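Local coordinates for protein ecto-NAD+ glycohydrolase (CD38 molecule) (PDB 3GC6) that is a disulfide-bonded, N-glycosylated ectoenzyme of the ADP-ribosyl cyclase (CD38) family, built from a bundle of helices beside a parallel beta sheet, at residues Q83-S88 with R166-G171; G117-G122 with N144-F149. The protein carries 1 engineered substitution. All blocks are in the same frame, centred on the assembly; numbering follows the deposited sequence. Where two conformers were deposited one is given.

Contact 1 pairs an edge strand of the parallel sheet with its neighbour, whereas contact 2 packs a disulfide-anchored loop against the start of helix 145-159 on the opposite side of the chain's centre. Their centres lie 23 Å apart and their nearest atoms about 9 Å, with no touch. The chain joins them: helix 145-159 starts in contact 2 and is followed by strand 164-170, and Phe157 near the helix end meets Gln84 and Phe86 of contact 1. Contact 1 also carries the glycan on Asn170, and the side chain of Ser88 comes within about 4 Å of a sulfate ion, probably from the crystallisation liquor. Hydrogen bonds dominate contact 1; aromatic packing dominates contact 2.

Contact 1 of 2, residues Q83-S88 with R166-G171; sequences QQVFWS and RVVLNG. With NAG (2-acetamido-2-deoxy-beta-D-glucopyranose), chain C.
Phe86 and Arg166 meet through their backbones in a parallel beta sheet, where edge strand 85-88 runs beside strand 164-170. Phe86 N donates to Arg166 O over 2.7 Å in an almost straight bond, and Phe86 O receives Val168 N at 2.9 Å; one residue thus grips two residues spaced two apart. Arg166 N to Gln84 O and a longer bond from Ser88 N to Val168 O extend the pattern.

Valines suit this pairing because their beta branches favour extended backbone. Val85 and Val168 share a face of the sheet, with Val85 CG1 lying 4.3 Å from Val168 CG2, and helix 91-101 covers them with Tyr97 and Leu93. Trp87 is on the same face, but its CG lies between the backbone N and the carbonyl carbon (chi1 62°), which turns the indole away from strand 164-170. NE1 then reaches Glu107 OE1, and the ring meets His95 edge-to-face.

The other face carries Phe86, Val167, Ser88 and Leu169. Val167 CG2, in one of two deposited conformers, lies 3.8 Å from Phe86 CB. The phenyl ring packs against Phe157 and Phe183, with its CD2 edge 3.8 Å from Arg166 O. Leu169 CD2 lies 3.8 Å from Ser88 CB.

Both ends are tied by water. One water bridges Gln84 O and Arg166 NH1, 2.6 Å from NH1; the extended arginine runs back toward the N-terminal end of the pairing to reach it, and its NE has a long, weak ion pair with Glu198 OE1. At the far end a second water links Ser88 O with Asn170 N. Hydrogen bonds from ND2 to Lys89 O and from Ser172 N to OD1 fix the Asn170 amide, whose ND2 is bonded covalently, at 1.5 Å, to C1 of 2-acetamido-2-deoxy-beta-D-glucopyranose.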
# COMPACT_ATOMS: atom_id res chain seq x y z
N GLN A 83 -0.65 21.23 -6.34
CA GLN A 83 0.51 20.70 -5.59
C GLN A 83 1.71 20.35 -6.49
O GLN A 83 2.71 19.80 -5.99
CB GLN A 83 0.10 19.45 -4.79
CG GLN A 83 -0.91 19.81 -3.69
CD GLN A 83 -1.47 18.57 -2.99
OE1 GLN A 83 -0.80 17.54 -2.91
NE2 GLN A 83 -2.71 18.66 -2.52
N GLN A 84 1.63 20.65 -7.79
CA GLN A 84 2.63 20.14 -8.71
C GLN A 84 3.77 21.13 -8.94
O GLN A 84 3.53 22.34 -9.15
CB GLN A 84 1.95 19.84 -10.06
CG GLN A 84 2.78 19.02 -11.03
CD GLN A 84 1.89 18.34 -12.07
OE1 GLN A 84 0.68 18.17 -11.86
NE2 GLN A 84 2.49 17.96 -13.18
N VAL A 85 5.00 20.59 -8.92
CA VAL A 85 6.22 21.37 -9.15
C VAL A 85 6.99 20.83 -10.35
O VAL A 85 7.20 19.59 -10.45
CB VAL A 85 7.13 21.27 -7.92
CG1 VAL A 85 8.47 21.95 -8.21
CG2 VAL A 85 6.43 21.98 -6.73
N PHE A 86 7.41 21.73 -11.24
CA PHE A 86 8.32 21.43 -12.35
C PHE A 86 9.64 22.09 -12.03
O PHE A 86 9.71 23.01 -11.20
CB PHE A 86 7.78 22.04 -13.64
CG PHE A 86 6.50 21.42 -14.10
CD1 PHE A 86 6.52 20.42 -15.08
CD2 PHE A 86 5.28 21.82 -13.54
CE1 PHE A 86 5.29 19.83 -15.51
CE2 PHE A 86 4.08 21.24 -13.95
CZ PHE A 86 4.08 20.25 -14.94
N TRP A 87 10.71 21.60 -12.64
CA TRP A 87 12.01 22.18 -12.36
C TRP A 87 12.94 21.91 -13.53
O TRP A 87 12.73 20.98 -14.30
CB TRP A 87 12.59 21.62 -11.04
CG TRP A 87 12.83 20.11 -11.10
CD1 TRP A 87 11.93 19.11 -10.81
CD2 TRP A 87 14.03 19.46 -11.48
NE1 TRP A 87 12.52 17.85 -10.99
CE2 TRP A 87 13.81 18.06 -11.42
CE3 TRP A 87 15.29 19.94 -11.89
CZ2 TRP A 87 14.82 17.14 -11.71
CZ3 TRP A 87 16.28 19.01 -12.21
CH2 TRP A 87 16.03 17.63 -12.13
N SER A 88 13.98 22.74 -13.64
CA SER A 88 14.97 22.50 -14.68
C SER A 88 16.27 23.13 -14.24
O SER A 88 16.30 24.32 -13.92
CB SER A 88 14.49 23.16 -15.99
OG SER A 88 15.34 22.83 -17.09
N ARG A 166 3.91 25.25 -10.33
CA ARG A 166 5.08 26.08 -10.03
C ARG A 166 6.28 25.46 -10.71
O ARG A 166 6.39 24.24 -10.82
CB ARG A 166 5.28 26.17 -8.50
CG ARG A 166 4.09 26.87 -7.82
CD ARG A 166 3.87 26.50 -6.36
NE ARG A 166 2.86 27.42 -5.81
CZ ARG A 166 1.57 27.11 -5.71
NH1 ARG A 166 1.16 25.89 -6.07
NH2 ARG A 166 0.70 28.00 -5.22
N VAL A 167 7.13 26.29 -11.31
CA VAL A 167 8.43 25.79 -11.80
C VAL A 167 9.58 26.53 -11.13
O VAL A 167 9.52 27.75 -10.93
CB VAL A 167 8.59 25.86 -13.35
CG1 VAL A 167 8.49 27.29 -13.86
CG2 VAL A 167 9.91 25.23 -13.79
N VAL A 168 10.61 25.77 -10.76
CA VAL A 168 11.82 26.33 -10.15
C VAL A 168 12.94 26.31 -11.19
O VAL A 168 13.37 25.25 -11.65
CB VAL A 168 12.25 25.45 -8.97
CG1 VAL A 168 13.45 26.05 -8.25
CG2 VAL A 168 11.09 25.31 -7.99
N LEU A 169 13.42 27.51 -11.52
CA LEU A 169 14.43 27.68 -12.56
C LEU A 169 15.70 28.35 -11.99
O LEU A 169 15.65 28.95 -10.91
CB LEU A 169 13.87 28.51 -13.71
CG LEU A 169 12.68 27.87 -14.41
CD1 LEU A 169 12.14 28.80 -15.49
CD2 LEU A 169 13.06 26.53 -15.07
N ASN A 170 16.79 28.23 -12.73
CA ASN A 170 18.11 28.61 -12.21
C ASN A 170 18.54 29.99 -12.69
O ASN A 170 18.93 30.13 -13.85
CB ASN A 170 19.12 27.56 -12.67
CG ASN A 170 20.43 27.63 -11.90
OD1 ASN A 170 20.91 28.72 -11.57
ND2 ASN A 170 20.97 26.44 -11.58
N GLY A 171 18.41 30.97 -11.81
CA GLY A 171 18.78 32.36 -12.09
C GLY A 171 20.28 32.56 -12.15
O GLY A 171 20.72 33.66 -12.47
C1 NAG C . 22.34 26.39 -11.06
C2 NAG C . 22.19 25.83 -9.63
C3 NAG C . 23.58 25.43 -9.10
C4 NAG C . 24.42 24.61 -10.09
C5 NAG C . 24.39 25.28 -11.46
C6 NAG C . 25.11 24.46 -12.55
C7 NAG C . 20.31 26.67 -8.30
C8 NAG C . 19.75 27.84 -7.55
N2 NAG C . 21.58 26.80 -8.73
O3 NAG C . 23.45 24.75 -7.86
O4 NAG C . 25.77 24.52 -9.62
O5 NAG C . 23.03 25.43 -11.84
O6 NAG C . 24.62 23.14 -12.58
O7 NAG C . 19.63 25.66 -8.48
O HOH W 1 1.89 23.94 -7.57
O HOH W 2 16.95 26.70 -15.07

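Contact 2 of 2, residues G117-G122 with N144-F149; sequences GLRWCG and NYLSVF
Trp120 lays its indole across the first turn of helix 145-159, where Leu146 meets its face and Phe149 its edge. This is a loop-to-helix aromatic contact in the helical part of the fold, and the loop is anchored by the Cys121-Cys134 disulfide.

The tight part is a right-angled crossing. Leu146 CG stands opposite its own backbone N (chi1 171°), which brings CD1 over the six-membered ring in a CH-pi contact, 3.7 Å from the Trp120 ring centroid and 24° off the normal; leucine's forked end sets one methyl, CD1, on the indole face while the other, CD2, meets Arg119. Phe149, one helical turn on, presents its own face to the tryptophan edge in a T-shaped pair, centroids 5.3 Å apart and planes at 80°. Trp120 CZ2 lies 3.7 Å from Phe149 CB. Phe51, Phe55 and Phe20 add further rings around the indole.

The solvent side is looser. Arg119 is exposed, and its CD touches Leu146 CD2 where the two chains cross at a slant, in one of two deposited conformers, so little rests on that touch. Elsewhere, between the backbones, a water donates to Trp120 O at 2.8 Å and accepts from Leu146 N at 3.2 Å, occupying an amide of the helix's first turn.

Trp120 NE1 and Tyr145 O are both hydrogen-bonded to Tyr68 OH. The chemistry is consistent with a contact made mainly by apolar and aromatic packing, with polar links through one water and Tyr68, a residue outside both segments.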
# COMPACT_ATOMS: atom_id res chain seq x y z
N GLY A 117 17.40 8.39 -10.21
CA GLY A 117 18.80 8.03 -9.99
C GLY A 117 19.23 6.68 -10.52
O GLY A 117 20.44 6.36 -10.45
N LEU A 118 18.30 5.89 -11.04
CA LEU A 118 18.65 4.56 -11.54
C LEU A 118 18.97 4.57 -13.05
O LEU A 118 18.62 5.52 -13.78
CB LEU A 118 17.54 3.54 -11.29
CG LEU A 118 17.00 3.51 -9.86
CD1 LEU A 118 15.99 2.36 -9.68
CD2 LEU A 118 18.17 3.35 -8.87
N ARG A 119 19.63 3.49 -13.47
CA ARG A 119 19.94 3.23 -14.88
C ARG A 119 19.41 1.85 -15.21
O ARG A 119 19.42 0.95 -14.37
CB ARG A 119 21.46 3.25 -15.09
CG ARG A 119 22.12 4.56 -14.68
CD ARG A 119 21.58 5.70 -15.51
NE ARG A 119 22.19 6.99 -15.23
CZ ARG A 119 23.30 7.43 -15.80
NH1 ARG A 119 23.94 6.67 -16.69
NH2 ARG A 119 23.79 8.62 -15.49
N TRP A 120 18.93 1.67 -16.44
CA TRP A 120 18.55 0.35 -16.85
C TRP A 120 18.50 0.22 -18.35
O TRP A 120 18.26 1.19 -19.08
CB TRP A 120 17.19 -0.03 -16.27
CG TRP A 120 16.02 0.86 -16.76
CD1 TRP A 120 15.20 0.62 -17.81
CD2 TRP A 120 15.59 2.10 -16.18
NE1 TRP A 120 14.25 1.63 -17.93
CE2 TRP A 120 14.48 2.55 -16.94
CE3 TRP A 120 16.03 2.87 -15.10
CZ2 TRP A 120 13.81 3.73 -16.64
CZ3 TRP A 120 15.35 4.04 -14.80
CH2 TRP A 120 14.25 4.45 -15.56
N CYS A 121 18.78 -1.00 -18.78
CA CYS A 121 18.60 -1.39 -20.18
C CYS A 121 18.68 -2.91 -20.24
O CYS A 121 19.20 -3.55 -19.30
CB CYS A 121 19.66 -0.73 -21.09
SG CYS A 121 21.41 -1.27 -20.83
N GLY A 122 18.17 -3.48 -21.33
CA GLY A 122 18.23 -4.92 -21.54
C GLY A 122 19.08 -5.27 -22.74
O GLY A 122 19.80 -4.44 -23.29
N ASN A 144 16.30 5.24 -26.30
CA ASN A 144 16.68 4.20 -25.33
C ASN A 144 15.67 4.19 -24.18
O ASN A 144 14.95 5.18 -23.98
CB ASN A 144 18.09 4.45 -24.82
CG ASN A 144 18.20 5.73 -24.02
OD1 ASN A 144 18.63 6.78 -24.54
ND2 ASN A 144 17.77 5.67 -22.79
N TYR A 145 15.58 3.06 -23.47
CA TYR A 145 14.52 2.88 -22.48
C TYR A 145 14.58 3.87 -21.29
O TYR A 145 13.52 4.25 -20.74
CB TYR A 145 14.46 1.39 -22.02
CG TYR A 145 13.73 0.59 -23.07
CD1 TYR A 145 14.41 -0.09 -24.08
CD2 TYR A 145 12.34 0.61 -23.11
CE1 TYR A 145 13.69 -0.78 -25.08
CE2 TYR A 145 11.61 -0.06 -24.09
CZ TYR A 145 12.29 -0.77 -25.07
OH TYR A 145 11.55 -1.39 -26.05
N LEU A 146 15.78 4.29 -20.90
CA LEU A 146 15.88 5.23 -19.77
C LEU A 146 15.36 6.61 -20.19
O LEU A 146 14.49 7.19 -19.54
CB LEU A 146 17.33 5.28 -19.25
CG LEU A 146 17.66 6.36 -18.22
CD1 LEU A 146 16.77 6.23 -17.04
CD2 LEU A 146 19.16 6.25 -17.82
N SER A 147 15.87 7.13 -21.31
CA SER A 147 15.44 8.44 -21.81
C SER A 147 13.95 8.47 -22.15
O SER A 147 13.23 9.42 -21.78
CB SER A 147 16.27 8.80 -23.06
OG SER A 147 17.64 8.91 -22.73
N VAL A 148 13.48 7.43 -22.84
CA VAL A 148 12.08 7.37 -23.23
C VAL A 148 11.14 7.30 -22.00
O VAL A 148 10.08 7.93 -21.97
CB VAL A 148 11.82 6.26 -24.26
CG1 VAL A 148 10.34 6.07 -24.47
CG2 VAL A 148 12.53 6.66 -25.56
N PHE A 149 11.55 6.57 -20.96
CA PHE A 149 10.76 6.53 -19.72
C PHE A 149 10.54 7.95 -19.21
O PHE A 149 9.40 8.36 -18.90
CB PHE A 149 11.51 5.73 -18.65
CG PHE A 149 10.89 5.83 -17.30
CD1 PHE A 149 9.80 5.02 -16.94
CD2 PHE A 149 11.37 6.75 -16.39
CE1 PHE A 149 9.21 5.13 -15.63
CE2 PHE A 149 10.79 6.87 -15.10
CZ PHE A 149 9.73 6.05 -14.74
O HOH W 3 18.34 2.54 -21.51